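Local structure of chitinase (Paenibacillus sp. FPU-7, 5GZT) at residues G530-E542 / A552-Y564. The protein probably hydrolyses internal beta-1,4 linkages between N-acetylglucosamine units of chitin and chitodextrins, as an endo-acting chitinase with two glycoside hydrolase family 18 regions. Numbering follows the deposited sequence.
Sequences GGAFYSRVWQNVE and AGSQAGSPGTIVY
Gln-555 OE1 is gripped from two directions: Gln-539 N donates to it at 2.9 Å, nearly straight (169°) and on a lone pair in the carbonyl plane, and a water donates that also bonds Val-537 O and Ser-558 OG. The same amide returns a bond from Gln-555 NE2 to Gln-539 O (2.8 Å), so both backbone polar groups of Gln-539 meet one side chain, whose rotation is thereby fixed. A bend at chi2 (-55°) folds the Gln-555 chain back to make this possible. Alongside, Asn-540 ND2 donates to Ser-554 O at 2.8 Å, the nitrogen on an in-plane lone pair of that carbonyl and the oxygen in the plane of the Asn-540 amide. Farther along, Ile-562 O accepts from Ser-535 N and, on an in-plane lone pair, from Ser-535 OG (2.8 Å). Thr-561 CG2 sits over the centre of one guanidinium face of Arg-536, 3.3 Å from CZ, while Asp-485 forms a salt bridge with Arg-536 NE. Val-537 CG2 packs against Ile-562 CD1 at 3.6 Å. Strand 534-538 and the weakly bonded strand 561-563 run at 155°, close to antiparallel, and 561-563 is an outermost strand of the five-stranded antiparallel sheet following barrel strand 527-532, consistent with the small insertion domain carried by many family 18 TIM-barrel chitinases.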
loop_
_atom_site.group_PDB
_atom_site.type_symbol
_atom_site.label_atom_id
_atom_site.label_comp_id
_atom_site.label_asym_id
_atom_site.label_seq_id
_atom_site.Cartn_x
_atom_site.Cartn_y
_atom_site.Cartn_z
ATOM N N GLY B 530 -2.685 -9.010 4.210
ATOM C CA GLY B 530 -1.768 -8.529 5.269
ATOM C C GLY B 530 -0.437 -9.326 5.426
ATOM O O GLY B 530 -0.386 -10.563 5.298
ATOM N N GLY B 531 0.624 -8.589 5.695
ATOM C CA GLY B 531 1.917 -9.155 6.052
ATOM C C GLY B 531 2.429 -8.459 7.308
ATOM O O GLY B 531 1.898 -7.407 7.714
ATOM N N ALA B 532 3.430 -9.056 7.921
ATOM C CA ALA B 532 3.985 -8.565 9.184
ATOM C C ALA B 532 5.489 -8.364 9.150
ATOM O O ALA B 532 6.215 -9.225 8.617
ATOM C CB ALA B 532 3.628 -9.532 10.281
ATOM N N PHE B 533 5.984 -7.314 9.808
ATOM C CA PHE B 533 7.392 -7.028 9.911
ATOM C C PHE B 533 7.868 -7.398 11.278
ATOM O O PHE B 533 8.877 -6.816 11.830
ATOM C CB PHE B 533 7.718 -5.573 9.576
ATOM C CG PHE B 533 7.504 -5.172 8.114
ATOM C CD1 PHE B 533 6.940 -5.979 7.161
ATOM C CD2 PHE B 533 7.924 -3.888 7.714
ATOM C CE1 PHE B 533 6.785 -5.574 5.863
ATOM C CE2 PHE B 533 7.757 -3.463 6.411
ATOM C CZ PHE B 533 7.138 -4.284 5.500
ATOM N N TYR B 534 7.216 -8.434 11.829
ATOM C CA TYR B 534 7.558 -8.966 13.121
ATOM C C TYR B 534 7.236 -10.454 13.163
ATOM O O TYR B 534 6.589 -11.002 12.225
ATOM C CB TYR B 534 6.853 -8.159 14.236
ATOM C CG TYR B 534 5.361 -8.425 14.232
ATOM C CD1 TYR B 534 4.521 -7.748 13.385
ATOM C CD2 TYR B 534 4.826 -9.451 14.995
ATOM C CE1 TYR B 534 3.143 -8.090 13.296
ATOM C CE2 TYR B 534 3.459 -9.762 14.941
ATOM C CZ TYR B 534 2.632 -9.071 14.074
ATOM O OH TYR B 534 1.312 -9.426 14.006
ATOM N N SER B 535 7.787 -11.136 14.151
ATOM C CA SER B 535 7.625 -12.537 14.320
ATOM C C SER B 535 6.732 -12.862 15.536
ATOM O O SER B 535 6.587 -12.017 16.446
ATOM C CB SER B 535 8.968 -13.163 14.606
ATOM O OG SER B 535 9.567 -12.592 15.752
ATOM N N ARG B 536 6.249 -14.090 15.572
ATOM C CA ARG B 536 5.631 -14.704 16.767
ATOM C C ARG B 536 6.580 -15.772 17.211
ATOM O O ARG B 536 7.135 -16.508 16.346
ATOM C CB ARG B 536 4.245 -15.301 16.475
ATOM C CG ARG B 536 3.213 -14.227 16.280
ATOM C CD ARG B 536 2.699 -13.788 17.697
ATOM N NE ARG B 536 1.919 -12.562 17.620
ATOM C CZ ARG B 536 1.628 -11.818 18.673
ATOM N NH1 ARG B 536 1.915 -12.224 19.890
ATOM N NH2 ARG B 536 1.029 -10.696 18.492
ATOM N N VAL B 537 6.775 -15.856 18.540
ATOM C CA VAL B 537 7.782 -16.629 19.190
ATOM C C VAL B 537 7.128 -17.641 20.107
ATOM O O VAL B 537 6.120 -17.290 20.762
ATOM C CB VAL B 537 8.695 -15.693 20.032
ATOM C CG1 VAL B 537 9.791 -16.442 20.691
ATOM C CG2 VAL B 537 9.366 -14.639 19.157
ATOM N N TRP B 538 7.678 -18.864 20.153
ATOM C CA TRP B 538 7.372 -19.846 21.173
ATOM C C TRP B 538 8.656 -20.264 21.861
ATOM O O TRP B 538 9.660 -20.539 21.184
ATOM C CB TRP B 538 6.789 -21.114 20.597
ATOM C CG TRP B 538 5.402 -21.114 20.100
ATOM C CD1 TRP B 538 4.332 -21.858 20.626
ATOM C CD2 TRP B 538 4.910 -20.542 18.883
ATOM N NE1 TRP B 538 3.245 -21.719 19.825
ATOM C CE2 TRP B 538 3.571 -20.950 18.739
ATOM C CE3 TRP B 538 5.505 -19.800 17.846
ATOM C CZ2 TRP B 538 2.785 -20.584 17.626
ATOM C CZ3 TRP B 538 4.734 -19.396 16.768
ATOM C CH2 TRP B 538 3.385 -19.824 16.652
ATOM N N GLN B 539 8.646 -20.293 23.208
ATOM C CA GLN B 539 9.763 -20.831 23.994
ATOM C C GLN B 539 9.458 -22.205 24.490
ATOM O O GLN B 539 8.311 -22.685 24.397
ATOM C CB GLN B 539 10.077 -19.864 25.163
ATOM C CG GLN B 539 10.692 -18.571 24.671
ATOM C CD GLN B 539 11.162 -17.653 25.788
ATOM O OE1 GLN B 539 10.661 -17.705 26.932
ATOM N NE2 GLN B 539 12.069 -16.755 25.438
ATOM N N ASN B 540 10.487 -22.881 24.966
ATOM C CA ASN B 540 10.369 -24.252 25.450
ATOM C C ASN B 540 9.646 -25.182 24.496
ATOM O O ASN B 540 8.788 -25.990 24.920
ATOM C CB ASN B 540 9.666 -24.274 26.863
ATOM C CG ASN B 540 10.473 -23.484 27.890
ATOM O OD1 ASN B 540 11.644 -23.703 28.042
ATOM N ND2 ASN B 540 9.904 -22.461 28.415
ATOM N N VAL B 541 10.136 -25.212 23.262
ATOM C CA VAL B 541 9.593 -26.078 22.208
ATOM C C VAL B 541 10.401 -27.336 22.230
ATOM O O VAL B 541 11.612 -27.282 22.382
ATOM C CB VAL B 541 9.711 -25.348 20.843
ATOM C CG1 VAL B 541 9.292 -26.205 19.657
ATOM C CG2 VAL B 541 8.924 -24.054 20.902
ATOM N N GLU B 542 9.760 -28.499 22.088
ATOM C CA GLU B 542 10.495 -29.727 22.096
ATOM C C GLU B 542 11.474 -29.714 20.909
ATOM O O GLU B 542 11.161 -29.271 19.806
ATOM C CB GLU B 542 9.560 -30.965 21.931
ATOM C CG GLU B 542 8.657 -31.142 23.176
ATOM C CD GLU B 542 7.594 -32.231 23.067
ATOM O OE1 GLU B 542 7.344 -32.903 21.991
ATOM O OE2 GLU B 542 6.992 -32.346 24.128
ATOM N N ALA B 552 5.012 -26.950 22.549
ATOM C CA ALA B 552 5.695 -25.945 23.345
ATOM C C ALA B 552 5.187 -25.946 24.789
ATOM O O ALA B 552 3.960 -26.012 25.022
ATOM C CB ALA B 552 5.406 -24.604 22.743
ATOM N N GLY B 553 6.122 -25.802 25.731
ATOM C CA GLY B 553 5.810 -25.682 27.173
ATOM C C GLY B 553 5.483 -24.264 27.593
ATOM O O GLY B 553 4.639 -23.567 27.001
ATOM N N SER B 554 6.156 -23.812 28.613
ATOM C CA SER B 554 5.768 -22.575 29.246
ATOM C C SER B 554 6.227 -21.396 28.445
ATOM O O SER B 554 7.378 -21.303 28.151
ATOM C CB SER B 554 6.380 -22.468 30.691
ATOM O OG SER B 554 6.383 -21.126 31.173
ATOM N N GLN B 555 5.334 -20.435 28.235
ATOM C CA GLN B 555 5.637 -19.147 27.622
ATOM C C GLN B 555 5.897 -17.974 28.590
ATOM O O GLN B 555 5.948 -16.806 28.167
ATOM C CB GLN B 555 4.485 -18.823 26.681
ATOM C CG GLN B 555 4.152 -19.970 25.726
ATOM C CD GLN B 555 5.419 -20.366 24.955
ATOM O OE1 GLN B 555 6.108 -19.479 24.400
ATOM N NE2 GLN B 555 5.794 -21.639 25.021
ATOM N N ALA B 556 6.078 -18.278 29.885
ATOM C CA ALA B 556 6.342 -17.279 30.963
ATOM C C ALA B 556 7.364 -16.237 30.656
ATOM O O ALA B 556 7.130 -15.050 30.746
ATOM C CB ALA B 556 6.822 -18.021 32.205
ATOM N N GLY B 557 8.557 -16.619 30.347
ATOM C CA GLY B 557 9.498 -15.542 29.951
ATOM C C GLY B 557 9.321 -14.882 28.561
ATOM O O GLY B 557 10.139 -14.064 28.166
ATOM N N SER B 558 8.295 -15.220 27.796
ATOM C CA SER B 558 8.479 -15.100 26.330
ATOM C C SER B 558 8.394 -13.677 25.921
ATOM O O SER B 558 7.511 -13.001 26.363
ATOM C CB SER B 558 7.463 -15.974 25.515
ATOM O OG SER B 558 7.563 -15.734 24.087
ATOM N N PRO B 559 9.203 -13.235 24.949
ATOM C CA PRO B 559 8.911 -11.882 24.440
ATOM C C PRO B 559 7.621 -11.781 23.683
ATOM O O PRO B 559 7.100 -10.658 23.421
ATOM C CB PRO B 559 10.092 -11.618 23.476
ATOM C CG PRO B 559 10.604 -12.984 23.063
ATOM C CD PRO B 559 10.410 -13.812 24.325
ATOM N N GLY B 560 7.119 -12.930 23.236
ATOM C CA GLY B 560 5.909 -12.934 22.363
ATOM C C GLY B 560 6.169 -12.680 20.874
ATOM O O GLY B 560 5.767 -13.526 20.000
ATOM N N THR B 561 6.706 -11.481 20.597
ATOM C CA THR B 561 7.022 -10.975 19.269
ATOM C C THR B 561 8.442 -10.421 19.285
ATOM O O THR B 561 8.892 -9.929 20.281
ATOM C CB THR B 561 6.093 -9.884 18.725
ATOM O OG1 THR B 561 6.153 -8.758 19.575
ATOM C CG2 THR B 561 4.607 -10.341 18.586
ATOM N N ILE B 562 9.153 -10.584 18.177
ATOM C CA ILE B 562 10.444 -9.936 17.945
ATOM C C ILE B 562 10.386 -9.258 16.586
ATOM O O ILE B 562 10.064 -9.888 15.604
ATOM C CB ILE B 562 11.576 -10.986 17.969
ATOM C CG1 ILE B 562 11.646 -11.679 19.292
ATOM C CG2 ILE B 562 12.927 -10.314 17.700
ATOM C CD1 ILE B 562 12.540 -12.908 19.358
ATOM N N VAL B 563 10.694 -7.969 16.491
ATOM C CA VAL B 563 10.525 -7.196 15.287
ATOM C C VAL B 563 11.603 -7.624 14.268
ATOM O O VAL B 563 12.676 -8.175 14.634
ATOM C CB VAL B 563 10.533 -5.686 15.560
ATOM C CG1 VAL B 563 9.511 -5.312 16.677
ATOM C CG2 VAL B 563 11.936 -5.196 15.949
ATOM N N TYR B 564 11.266 -7.541 12.984
ATOM C CA TYR B 564 12.174 -8.052 11.930
ATOM C C TYR B 564 13.607 -7.458 12.022
ATOM O O TYR B 564 14.551 -8.150 11.776
ATOM C CB TYR B 564 11.607 -7.702 10.577
ATOM C CG TYR B 564 12.312 -8.307 9.379
ATOM C CD1 TYR B 564 12.333 -9.697 9.169
ATOM C CD2 TYR B 564 13.042 -7.498 8.500
ATOM C CE1 TYR B 564 13.009 -10.238 8.070
ATOM C CE2 TYR B 564 13.674 -8.028 7.392
ATOM C CZ TYR B 564 13.660 -9.397 7.147
ATOM O OH TYR B 564 14.281 -9.943 6.043
HETATM O O HOH W 1 2.841 -14.124 21.791
HETATM O O HOH W 2 5.479 -17.152 23.402
HETATM O O HOH W 3 3.678 -15.803 20.326
HETATM O O HOH W 4 8.961 -19.095 28.412
#